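Local structure of exopolygalacturonase (Yersinia enterocolitica, 2UVF) at residues Q127-A132 with V141-I146; S332-R337 with H355-L360; L553-N558 with D574-K579. The protein hydrolyses pectin-derived polygalacturonic acid as a family 28 glycoside hydrolase, probably releasing digalacturonate from chain ends, and is captured here with bound digalacturonic acid. All coordinates share one frame; numbering follows the deposited sequence.

Contact 1: Q127-A132 with V141-I146; sequences QFTVKA and VASKPI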
loop_
_atom_site.group_PDB
_atom_site.type_symbol
_atom_site.label_atom_id
_atom_site.label_comp_id
_atom_site.label_asym_id
_atom_site.label_seq_id
_atom_site.Cartn_x
_atom_site.Cartn_y
_atom_site.Cartn_z
ATOM N N GLN A 127 -22.961 -3.479 -20.349
ATOM C CA GLN A 127 -22.849 -2.020 -20.205
ATOM C C GLN A 127 -23.112 -1.642 -18.746
ATOM O O GLN A 127 -23.824 -2.356 -18.037
ATOM C CB GLN A 127 -23.804 -1.304 -21.176
ATOM C CG GLN A 127 -23.662 0.221 -21.274
ATOM C CD GLN A 127 -24.789 0.983 -20.556
ATOM O OE1 GLN A 127 -24.927 2.199 -20.718
ATOM N NE2 GLN A 127 -25.599 0.270 -19.773
ATOM N N PHE A 128 -22.510 -0.539 -18.298
ATOM C CA PHE A 128 -22.562 -0.127 -16.893
ATOM C C PHE A 128 -22.642 1.406 -16.766
ATOM O O PHE A 128 -21.906 2.141 -17.451
ATOM C CB PHE A 128 -21.321 -0.630 -16.123
ATOM C CG PHE A 128 -21.201 -2.138 -16.013
ATOM C CD1 PHE A 128 -22.083 -2.875 -15.218
ATOM C CD2 PHE A 128 -20.158 -2.812 -16.655
ATOM C CE1 PHE A 128 -21.960 -4.275 -15.098
ATOM C CE2 PHE A 128 -20.018 -4.196 -16.541
ATOM C CZ PHE A 128 -20.916 -4.932 -15.766
ATOM N N THR A 129 -23.546 1.881 -15.909
ATOM C CA THR A 129 -23.510 3.276 -15.449
ATOM C C THR A 129 -23.567 3.372 -13.917
ATOM O O THR A 129 -23.976 2.424 -13.245
ATOM C CB THR A 129 -24.619 4.183 -16.084
ATOM O OG1 THR A 129 -25.921 3.647 -15.812
ATOM C CG2 THR A 129 -24.415 4.348 -17.584
ATOM N N VAL A 130 -23.154 4.529 -13.392
ATOM C CA VAL A 130 -23.172 4.830 -11.947
ATOM C C VAL A 130 -23.775 6.222 -11.654
ATOM O O VAL A 130 -23.450 7.210 -12.321
ATOM C CB VAL A 130 -21.732 4.680 -11.298
ATOM C CG1 VAL A 130 -20.729 5.682 -11.880
ATOM C CG2 VAL A 130 -21.789 4.795 -9.784
ATOM N N LYS A 131 -24.663 6.280 -10.661
ATOM C CA LYS A 131 -25.241 7.548 -10.189
ATOM C C LYS A 131 -24.902 7.773 -8.718
ATOM O O LYS A 131 -24.993 6.831 -7.913
ATOM C CB LYS A 131 -26.776 7.547 -10.320
ATOM C CG LYS A 131 -27.332 7.194 -11.677
ATOM C CD LYS A 131 -28.821 7.514 -11.720
ATOM C CE LYS A 131 -29.443 7.135 -13.066
ATOM N NZ LYS A 131 -30.685 7.920 -13.373
ATOM N N ALA A 132 -24.514 9.006 -8.387
ATOM C CA ALA A 132 -24.459 9.483 -7.006
ATOM C C ALA A 132 -25.847 9.496 -6.372
ATOM O O ALA A 132 -26.825 9.927 -6.990
ATOM C CB ALA A 132 -23.852 10.871 -6.937
ATOM N N VAL A 141 -27.604 12.564 -12.506
ATOM C CA VAL A 141 -27.594 12.019 -13.860
ATOM C C VAL A 141 -26.531 10.908 -13.969
ATOM O O VAL A 141 -25.468 10.982 -13.323
ATOM C CB VAL A 141 -27.424 13.126 -14.963
ATOM C CG1 VAL A 141 -28.544 14.150 -14.865
ATOM C CG2 VAL A 141 -26.073 13.821 -14.877
ATOM N N ALA A 142 -26.845 9.869 -14.745
ATOM C CA ALA A 142 -25.948 8.731 -14.931
ATOM C C ALA A 142 -24.590 9.165 -15.487
ATOM O O ALA A 142 -24.487 10.174 -16.202
ATOM C CB ALA A 142 -26.589 7.689 -15.840
ATOM N N SER A 143 -23.554 8.405 -15.137
ATOM C CA SER A 143 -22.209 8.606 -15.675
ATOM C C SER A 143 -22.236 8.351 -17.186
ATOM O O SER A 143 -23.281 7.979 -17.728
ATOM C CB SER A 143 -21.236 7.639 -15.001
ATOM O OG SER A 143 -21.685 6.302 -15.156
ATOM N N LYS A 144 -21.108 8.562 -17.865
ATOM C CA LYS A 144 -20.938 8.035 -19.219
ATOM C C LYS A 144 -20.871 6.508 -19.090
ATOM O O LYS A 144 -20.289 5.991 -18.127
ATOM C CB LYS A 144 -19.682 8.592 -19.894
ATOM C CG LYS A 144 -19.716 10.095 -20.144
ATOM C CD LYS A 144 -19.212 10.442 -21.558
ATOM C CE LYS A 144 -18.832 11.915 -21.691
ATOM N NZ LYS A 144 -17.661 12.274 -20.826
ATOM N N PRO A 145 -21.499 5.777 -20.030
ATOM C CA PRO A 145 -21.465 4.327 -19.885
ATOM C C PRO A 145 -20.092 3.708 -20.166
ATOM O O PRO A 145 -19.235 4.329 -20.808
ATOM C CB PRO A 145 -22.481 3.848 -20.932
ATOM C CG PRO A 145 -22.558 4.923 -21.922
ATOM C CD PRO A 145 -22.276 6.205 -21.210
ATOM N N ILE A 146 -19.884 2.502 -19.656
ATOM C CA ILE A 146 -18.788 1.675 -20.116
ATOM C C ILE A 146 -19.329 0.302 -20.487
ATOM O O ILE A 146 -20.262 -0.212 -19.857
ATOM C CB ILE A 146 -17.560 1.581 -19.111
ATOM C CG1 ILE A 146 -17.883 0.763 -17.858
ATOM C CG2 ILE A 146 -17.013 2.964 -18.750
ATOM C CD1 ILE A 146 -16.631 0.218 -17.181
#
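Phe128 and Ile146 form an antiparallel hydrogen-bonded pair: Phe128 N donates to Ile146 O at 2.8 Å, and Ile146 N returns a straighter bond to Phe128 O at 3.0 Å. Further along the strand, opposite Val130, the backbone pairing is kept up by a side chain. Ser143 N still gives its hydrogen to Val130 O, 3.1 Å away, but the hydrogen on Val130 N goes to the hydroxyl, Ser143 OG, at 2.9 Å and an N-H...O angle of 163°. A chi1 of 56° swings that hydroxyl between the backbone N and carbonyl carbon of Ser143 and presents it to the strand, where it stands in for a backbone carbonyl. Weaker CA-H...O contacts fill in around the Phe128 pair; in one of them Pro145 CA lies 3.3 Å from Phe128 O.

Both segments belong to the fibronectin type III domain. Strand 125-134 is an inner strand of its four-stranded antiparallel sheet, and residues 141-145 run alongside as an irregular lead-in to the edge strand 146-149.

Apolar contacts fall on two sides of the strand. On one, Phe128 CB meets Ile146 CG1 at 4.1 Å, and both residues pack on Leu41 and Leu55; Val130, which also rests on Trp57, brings CG1 against Ser143 CB. On the other, Thr129 lays CG2 3.7 Å from Pro145 CA, while its CB faces the methyl of Ala142. Lys131 runs extended past the same alanine, CG 3.9 Å from Ala142 CA and CE close to Ala142 CB. Gln127 crosses Pro145 at a slant, bringing its CG near the proline CB.

Contact 2: S332-R337 with H355-L360; sequences SLMTLR and HGIMNL. With ADA (alpha-D-galactopyranuronic acid), chain C; ADA (alpha-D-galactopyranuronic acid), chain B; SO4 (sulfate ion), chain D.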
loop_
_atom_site.group_PDB
_atom_site.type_symbol
_atom_site.label_atom_id
_atom_site.label_comp_id
_atom_site.label_asym_id
_atom_site.label_seq_id
_atom_site.Cartn_x
_atom_site.Cartn_y
_atom_site.Cartn_z
ATOM N N SER A 332 11.791 -10.981 1.127
ATOM C CA SER A 332 10.473 -10.346 1.108
ATOM C C SER A 332 9.412 -11.360 0.711
ATOM O O SER A 332 9.729 -12.465 0.237
ATOM C CB SER A 332 10.456 -9.177 0.126
ATOM O OG SER A 332 11.181 -8.108 0.669
ATOM N N LEU A 333 8.154 -11.004 0.900
ATOM C CA LEU A 333 7.088 -11.944 0.591
ATOM C C LEU A 333 6.826 -12.066 -0.918
ATOM O O LEU A 333 6.646 -13.161 -1.441
ATOM C CB LEU A 333 5.811 -11.572 1.362
ATOM C CG LEU A 333 4.748 -12.672 1.367
ATOM C CD1 LEU A 333 4.411 -13.133 2.792
ATOM C CD2 LEU A 333 3.523 -12.230 0.577
ATOM N N MET A 334 6.814 -10.936 -1.614
ATOM C CA MET A 334 6.459 -10.916 -3.024
ATOM C C MET A 334 7.227 -9.802 -3.698
ATOM O O MET A 334 7.272 -8.698 -3.192
ATOM C CB MET A 334 4.956 -10.700 -3.210
ATOM C CG MET A 334 4.483 -10.970 -4.615
ATOM S SD MET A 334 2.737 -10.663 -4.901
ATOM C CE MET A 334 1.966 -11.952 -3.917
ATOM N N THR A 335 7.852 -10.102 -4.829
ATOM C CA THR A 335 8.569 -9.083 -5.581
ATOM C C THR A 335 8.274 -9.236 -7.053
ATOM O O THR A 335 8.735 -10.168 -7.681
ATOM C CB THR A 335 10.099 -9.138 -5.335
ATOM O OG1 THR A 335 10.354 -8.982 -3.932
ATOM C CG2 THR A 335 10.814 -8.033 -6.115
ATOM N N LEU A 336 7.502 -8.303 -7.596
ATOM C CA LEU A 336 7.119 -8.355 -8.990
ATOM C C LEU A 336 7.769 -7.183 -9.649
ATOM O O LEU A 336 7.521 -6.045 -9.268
ATOM C CB LEU A 336 5.598 -8.282 -9.158
ATOM C CG LEU A 336 4.759 -9.153 -8.225
ATOM C CD1 LEU A 336 3.314 -8.710 -8.382
ATOM C CD2 LEU A 336 4.940 -10.661 -8.476
ATOM N N ARG A 337 8.601 -7.477 -10.645
ATOM C CA ARG A 337 9.427 -6.463 -11.293
ATOM C C ARG A 337 9.257 -6.490 -12.823
ATOM O O ARG A 337 9.225 -7.564 -13.441
ATOM C CB ARG A 337 10.891 -6.656 -10.905
ATOM C CG ARG A 337 11.781 -5.507 -11.345
ATOM C CD ARG A 337 13.214 -5.686 -10.905
ATOM N NE ARG A 337 13.877 -6.800 -11.579
ATOM C CZ ARG A 337 15.196 -6.993 -11.574
ATOM N NH1 ARG A 337 15.994 -6.141 -10.953
ATOM N NH2 ARG A 337 15.721 -8.025 -12.214
ATOM N N HIS A 355 10.111 -7.582 3.604
ATOM C CA HIS A 355 8.977 -6.746 3.179
ATOM C C HIS A 355 7.787 -7.620 2.807
ATOM O O HIS A 355 7.929 -8.825 2.634
ATOM C CB HIS A 355 9.309 -5.876 1.939
ATOM C CG HIS A 355 10.473 -4.936 2.102
ATOM N ND1 HIS A 355 10.704 -4.201 3.246
ATOM C CD2 HIS A 355 11.429 -4.559 1.223
ATOM C CE1 HIS A 355 11.767 -3.438 3.078
ATOM N NE2 HIS A 355 12.219 -3.628 1.853
ATOM N N GLY A 356 6.617 -6.992 2.649
ATOM C CA GLY A 356 5.386 -7.680 2.228
ATOM C C GLY A 356 5.354 -7.779 0.719
ATOM O O GLY A 356 6.118 -8.551 0.121
ATOM N N ILE A 357 4.508 -6.956 0.095
ATOM C CA ILE A 357 4.365 -6.936 -1.371
ATOM C C ILE A 357 5.174 -5.816 -2.044
ATOM O O ILE A 357 5.014 -4.641 -1.719
ATOM C CB ILE A 357 2.862 -6.909 -1.779
ATOM C CG1 ILE A 357 2.200 -8.220 -1.344
ATOM C CG2 ILE A 357 2.694 -6.691 -3.309
ATOM C CD1 ILE A 357 0.735 -8.210 -1.331
ATOM N N MET A 358 6.048 -6.201 -2.976
ATOM C CA MET A 358 6.899 -5.255 -3.701
ATOM C C MET A 358 6.553 -5.223 -5.181
ATOM O O MET A 358 6.417 -6.276 -5.810
ATOM C CB MET A 358 8.384 -5.621 -3.575
ATOM C CG MET A 358 8.957 -5.575 -2.167
ATOM S SD MET A 358 10.653 -6.199 -2.169
ATOM C CE MET A 358 11.493 -4.868 -3.056
ATOM N N ASN A 359 6.395 -4.008 -5.710
ATOM C CA ASN A 359 6.203 -3.762 -7.128
ATOM C C ASN A 359 7.332 -2.875 -7.559
ATOM O O ASN A 359 7.489 -1.765 -7.046
ATOM C CB ASN A 359 4.888 -3.033 -7.393
ATOM C CG ASN A 359 3.702 -3.855 -7.035
ATOM O OD1 ASN A 359 3.159 -4.563 -7.877
ATOM N ND2 ASN A 359 3.309 -3.807 -5.759
ATOM N N LEU A 360 8.148 -3.390 -8.470
ATOM C CA LEU A 360 9.315 -2.664 -8.943
ATOM C C LEU A 360 9.188 -2.467 -10.452
ATOM O O LEU A 360 9.084 -3.435 -11.206
ATOM C CB LEU A 360 10.612 -3.406 -8.562
ATOM C CG LEU A 360 10.976 -3.572 -7.066
ATOM C CD1 LEU A 360 12.279 -4.293 -6.945
ATOM C CD2 LEU A 360 11.015 -2.248 -6.259
HETATM C C1 ADA C . 13.129 2.048 1.968
HETATM C C2 ADA C . 12.024 2.277 0.916
HETATM C C3 ADA C . 11.298 0.934 0.703
HETATM C C4 ADA C . 12.309 -0.155 0.225
HETATM C C5 ADA C . 13.442 -0.303 1.265
HETATM C C6 ADA C . 14.584 -1.315 0.975
HETATM O O2 ADA C . 11.120 3.323 1.322
HETATM O O3 ADA C . 10.209 1.084 -0.203
HETATM O O4 ADA C . 12.851 0.162 -1.062
HETATM O O5 ADA C . 14.055 0.990 1.557
HETATM O O6B ADA C . 15.751 -0.893 1.130
HETATM O O6A ADA C . 14.291 -2.485 0.625
HETATM C C1 ADA B . 11.079 1.489 6.348
HETATM C C2 ADA B . 11.327 0.391 5.293
HETATM C C3 ADA B . 12.859 0.268 5.131
HETATM C C4 ADA B . 13.301 1.522 4.359
HETATM C C5 ADA B . 12.987 2.723 5.269
HETATM C C6 ADA B . 13.324 4.058 4.566
HETATM O O1 ADA B . 11.758 1.243 7.614
HETATM O O2 ADA B . 10.705 -0.833 5.615
HETATM O O3 ADA B . 13.279 -0.979 4.522
HETATM O O4 ADA B . 12.457 1.645 3.186
HETATM O O5 ADA B . 11.568 2.723 5.736
HETATM O O6B ADA B . 12.456 4.560 3.807
HETATM O O6A ADA B . 14.447 4.576 4.795
HETATM S S SO4 D . 19.446 -8.043 -11.411
HETATM O O1 SO4 D . 19.030 -9.403 -11.061
HETATM O O2 SO4 D . 18.904 -7.041 -10.478
HETATM O O3 SO4 D . 20.914 -7.961 -11.376
HETATM O O4 SO4 D . 18.971 -7.793 -12.777
#
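His355 and Ser332 meet just before two parallel strands begin, and the histidine reaches from there to the bound sugar. Its CB lies 3.2 Å from Ser332 OG, which also accepts a hydrogen bond from His355 N. With CG anti to the carbonyl carbon (chi1 -58°), the ring swings out toward the ligand. CD2 still has Ser332 OG within touch. On the other flank, ND1 is hydrogen-bonded to Asn379 O, which would hold the ring's rotation. CE1 comes edge-on to O3 of galacturonate B, 3.2 Å away. At the tip, NE2 donates to carboxylate oxygen O6A of galacturonate C at 2.7 Å and 174°, almost perfectly straight. His355 thus touches both residues of the disaccharide, whose other hydrogen-bonding partners include Arg240, Asp402 and Asn406.

At another part of the ring's edge, in its plane, lies Met358 SD, which is also 3.3 Å from Thr335 OG1. Thr335 and Met358 project alongside each other from the same sheet face, and Thr335 OG1 is hydrogen-bonded to Ser243 OG. Between the strands, Leu336 N donates to Met358 O at 2.9 Å, and Leu360 N to Leu336 O at 2.8 Å. Arg337 crosses Leu360 with CG 3.7 Å from Leu360 CB, then leads away to a sulfate, probably from the crystallisation liquor, where Arg337 NH1 donates to O2 of the sulfate at 3.1 Å.

These are successive coils of the right-handed parallel beta-helix of family 28. Strand 334-339 lies between strands 245-247 and 357-360, and 357-360 pairs in turn with strand 383-386. Leu336 and Ile357 pack on Leu344 of strand 342-345, while Thr335, Arg337, Met358 and Leu360 meet Tyr230 of strand 228-230 on the other face.

Contact 3: L553-N558 with D574-K579; sequences LVHVNN and DSEFNK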
loop_
_atom_site.group_PDB
_atom_site.type_symbol
_atom_site.label_atom_id
_atom_site.label_comp_id
_atom_site.label_asym_id
_atom_site.label_seq_id
_atom_site.Cartn_x
_atom_site.Cartn_y
_atom_site.Cartn_z
ATOM N N LEU A 553 4.448 25.288 -1.258
ATOM C CA LEU A 553 3.158 24.965 -1.880
ATOM C C LEU A 553 2.339 23.880 -1.160
ATOM O O LEU A 553 1.827 22.959 -1.789
ATOM C CB LEU A 553 3.335 24.645 -3.377
ATOM C CG LEU A 553 3.818 25.809 -4.261
ATOM C CD1 LEU A 553 4.225 25.293 -5.616
ATOM C CD2 LEU A 553 2.742 26.921 -4.382
ATOM N N VAL A 554 2.229 24.009 0.162
ATOM C CA VAL A 554 1.339 23.174 0.970
ATOM C C VAL A 554 -0.026 23.869 1.143
ATOM O O VAL A 554 -0.120 24.925 1.764
ATOM C CB VAL A 554 1.959 22.842 2.365
ATOM C CG1 VAL A 554 0.996 22.031 3.217
ATOM C CG2 VAL A 554 3.282 22.099 2.222
ATOM N N HIS A 555 -1.072 23.265 0.581
ATOM C CA HIS A 555 -2.448 23.787 0.670
ATOM C C HIS A 555 -3.280 22.950 1.648
ATOM O O HIS A 555 -3.597 21.791 1.367
ATOM C CB HIS A 555 -3.119 23.802 -0.711
ATOM C CG HIS A 555 -2.178 24.099 -1.839
ATOM N ND1 HIS A 555 -1.649 25.356 -2.059
ATOM C CD2 HIS A 555 -1.653 23.298 -2.797
ATOM C CE1 HIS A 555 -0.847 25.314 -3.109
ATOM N NE2 HIS A 555 -0.834 24.078 -3.577
ATOM N N VAL A 556 -3.607 23.534 2.803
ATOM C CA VAL A 556 -4.378 22.850 3.849
ATOM C C VAL A 556 -5.751 23.514 4.061
ATOM O O VAL A 556 -5.830 24.691 4.418
ATOM C CB VAL A 556 -3.580 22.732 5.185
ATOM C CG1 VAL A 556 -4.446 22.127 6.298
ATOM C CG2 VAL A 556 -2.319 21.885 4.992
ATOM N N ASN A 557 -6.820 22.744 3.824
ATOM C CA ASN A 557 -8.206 23.237 3.850
ATOM C C ASN A 557 -9.208 22.317 4.564
ATOM O O ASN A 557 -9.268 21.118 4.295
ATOM C CB ASN A 557 -8.700 23.521 2.420
ATOM C CG ASN A 557 -8.377 24.942 1.953
ATOM O OD1 ASN A 557 -8.963 25.924 2.448
ATOM N ND2 ASN A 557 -7.448 25.063 0.989
ATOM N N ASN A 558 -9.998 22.897 5.467
ATOM C CA ASN A 558 -11.104 22.190 6.133
ATOM C C ASN A 558 -10.700 20.894 6.868
ATOM O O ASN A 558 -11.126 19.794 6.515
ATOM C CB ASN A 558 -12.269 21.963 5.146
ATOM C CG ASN A 558 -13.480 21.288 5.798
ATOM O OD1 ASN A 558 -13.734 21.469 6.988
ATOM N ND2 ASN A 558 -14.232 20.509 5.010
ATOM N N ASP A 574 5.146 29.665 0.483
ATOM C CA ASP A 574 3.999 29.694 -0.458
ATOM C C ASP A 574 2.841 28.736 -0.072
ATOM O O ASP A 574 2.163 28.156 -0.944
ATOM C CB ASP A 574 4.442 29.457 -1.925
ATOM C CG ASP A 574 5.845 30.015 -2.241
ATOM O OD1 ASP A 574 6.178 31.134 -1.787
ATOM O OD2 ASP A 574 6.606 29.322 -2.968
ATOM N N SER A 575 2.605 28.605 1.234
ATOM C CA SER A 575 1.612 27.665 1.749
ATOM C C SER A 575 0.468 28.321 2.542
ATOM O O SER A 575 0.663 29.357 3.172
ATOM C CB SER A 575 2.324 26.620 2.600
ATOM O OG SER A 575 3.305 25.937 1.835
ATOM N N GLU A 576 -0.726 27.724 2.512
ATOM C CA GLU A 576 -1.849 28.233 3.324
ATOM C C GLU A 576 -2.636 27.169 4.112
ATOM O O GLU A 576 -2.856 26.064 3.620
ATOM C CB GLU A 576 -2.800 29.128 2.506
ATOM C CG GLU A 576 -3.630 28.420 1.459
ATOM C CD GLU A 576 -2.819 28.027 0.252
ATOM O OE1 GLU A 576 -1.850 28.754 -0.071
ATOM O OE2 GLU A 576 -3.150 26.987 -0.370
ATOM N N PHE A 577 -3.075 27.555 5.315
ATOM C CA PHE A 577 -3.794 26.688 6.249
ATOM C C PHE A 577 -5.165 27.271 6.628
ATOM O O PHE A 577 -5.279 28.048 7.583
ATOM C CB PHE A 577 -2.952 26.470 7.508
ATOM C CG PHE A 577 -1.602 25.878 7.240
ATOM C CD1 PHE A 577 -0.503 26.698 6.976
ATOM C CD2 PHE A 577 -1.419 24.493 7.261
ATOM C CE1 PHE A 577 0.756 26.149 6.723
ATOM C CE2 PHE A 577 -0.165 23.938 7.005
ATOM C CZ PHE A 577 0.923 24.763 6.739
ATOM N N ASN A 578 -6.197 26.865 5.892
ATOM C CA ASN A 578 -7.542 27.394 6.047
ATOM C C ASN A 578 -8.566 26.439 6.654
ATOM O O ASN A 578 -8.705 25.294 6.217
ATOM C CB ASN A 578 -8.038 27.929 4.708
ATOM C CG ASN A 578 -7.121 29.004 4.164
ATOM O OD1 ASN A 578 -6.388 29.655 4.939
ATOM N ND2 ASN A 578 -7.109 29.170 2.845
ATOM N N LYS A 579 -9.268 26.938 7.671
ATOM C CA LYS A 579 -10.302 26.185 8.370
ATOM C C LYS A 579 -9.738 24.909 8.985
ATOM O O LYS A 579 -10.285 23.820 8.819
ATOM C CB LYS A 579 -11.494 25.899 7.449
ATOM C CG LYS A 579 -11.983 27.132 6.677
ATOM C CD LYS A 579 -12.829 26.732 5.472
ATOM C CE LYS A 579 -14.155 26.137 5.920
ATOM N NZ LYS A 579 -14.766 27.022 6.954
#
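Two neighbouring coils of the parallel beta-helix, near its C-terminal end, stack here, with Val556 opposite Phe577 and His555 opposite Glu576. His555 ND1 donates to Glu576 OE2 at 2.8 Å, meeting the carboxylate on its syn side. Ring and carboxylate are nearly coplanar, 21° apart, although the two side chains cross at a slant; Glu576 reaches this place by bending at chi2 and also touches Lys600. Leu553 O sits over one face of the imidazole, toward its rim.

On the opposite face of the sheet the contact is apolar. Val556 sets CB 3.5 Å from Phe577 CD2 and CG2 3.6 Å from Phe577 CE2, while the ring also meets Trp591 and Leu572.

Backbone bonds in parallel-strand register join the coils, Val556 N to Glu576 O at 2.8 Å and Asn578 N to Val556 O at 2.7 Å. Before them Ser575 OG takes the hydrogen of Val554 N at 2.8 Å and itself bonds to Arg573 O. Both chains then turn a corner, at Asn558 and Lys579, each with positive phi, so that the turns stack as well; Asn558 N reaches Asn578 O at 2.8 Å. Just before the corners, the amides of Asn557 and Asn578 stand next to each other on one face, their planes 66° apart, with Asn557 OD1 3.2 Å from Asn578 CB.

Contacts 2 and 3 hold parallel coils of the same beta-helix, their centres about 35 Å apart, whereas contact 1 pairs antiparallel chains in the fibronectin type III domain. Contact 2 is wholly buried and near the centre of the molecule, and it alone of the three supplies a residue to the sugar pocket. Contacts 1 and 3 are only partly buried, toward the periphery. Chemistry follows place: contact 2 adds a histidine that hydrogen-bonds the bound sugar, contact 3 a histidine-carboxylate pair on one sheet face and valine-phenylalanine packing on the other. In contacts 1 and 3 alike, a serine hydroxyl accepts a strand N-H where regular backbone pairing gives out.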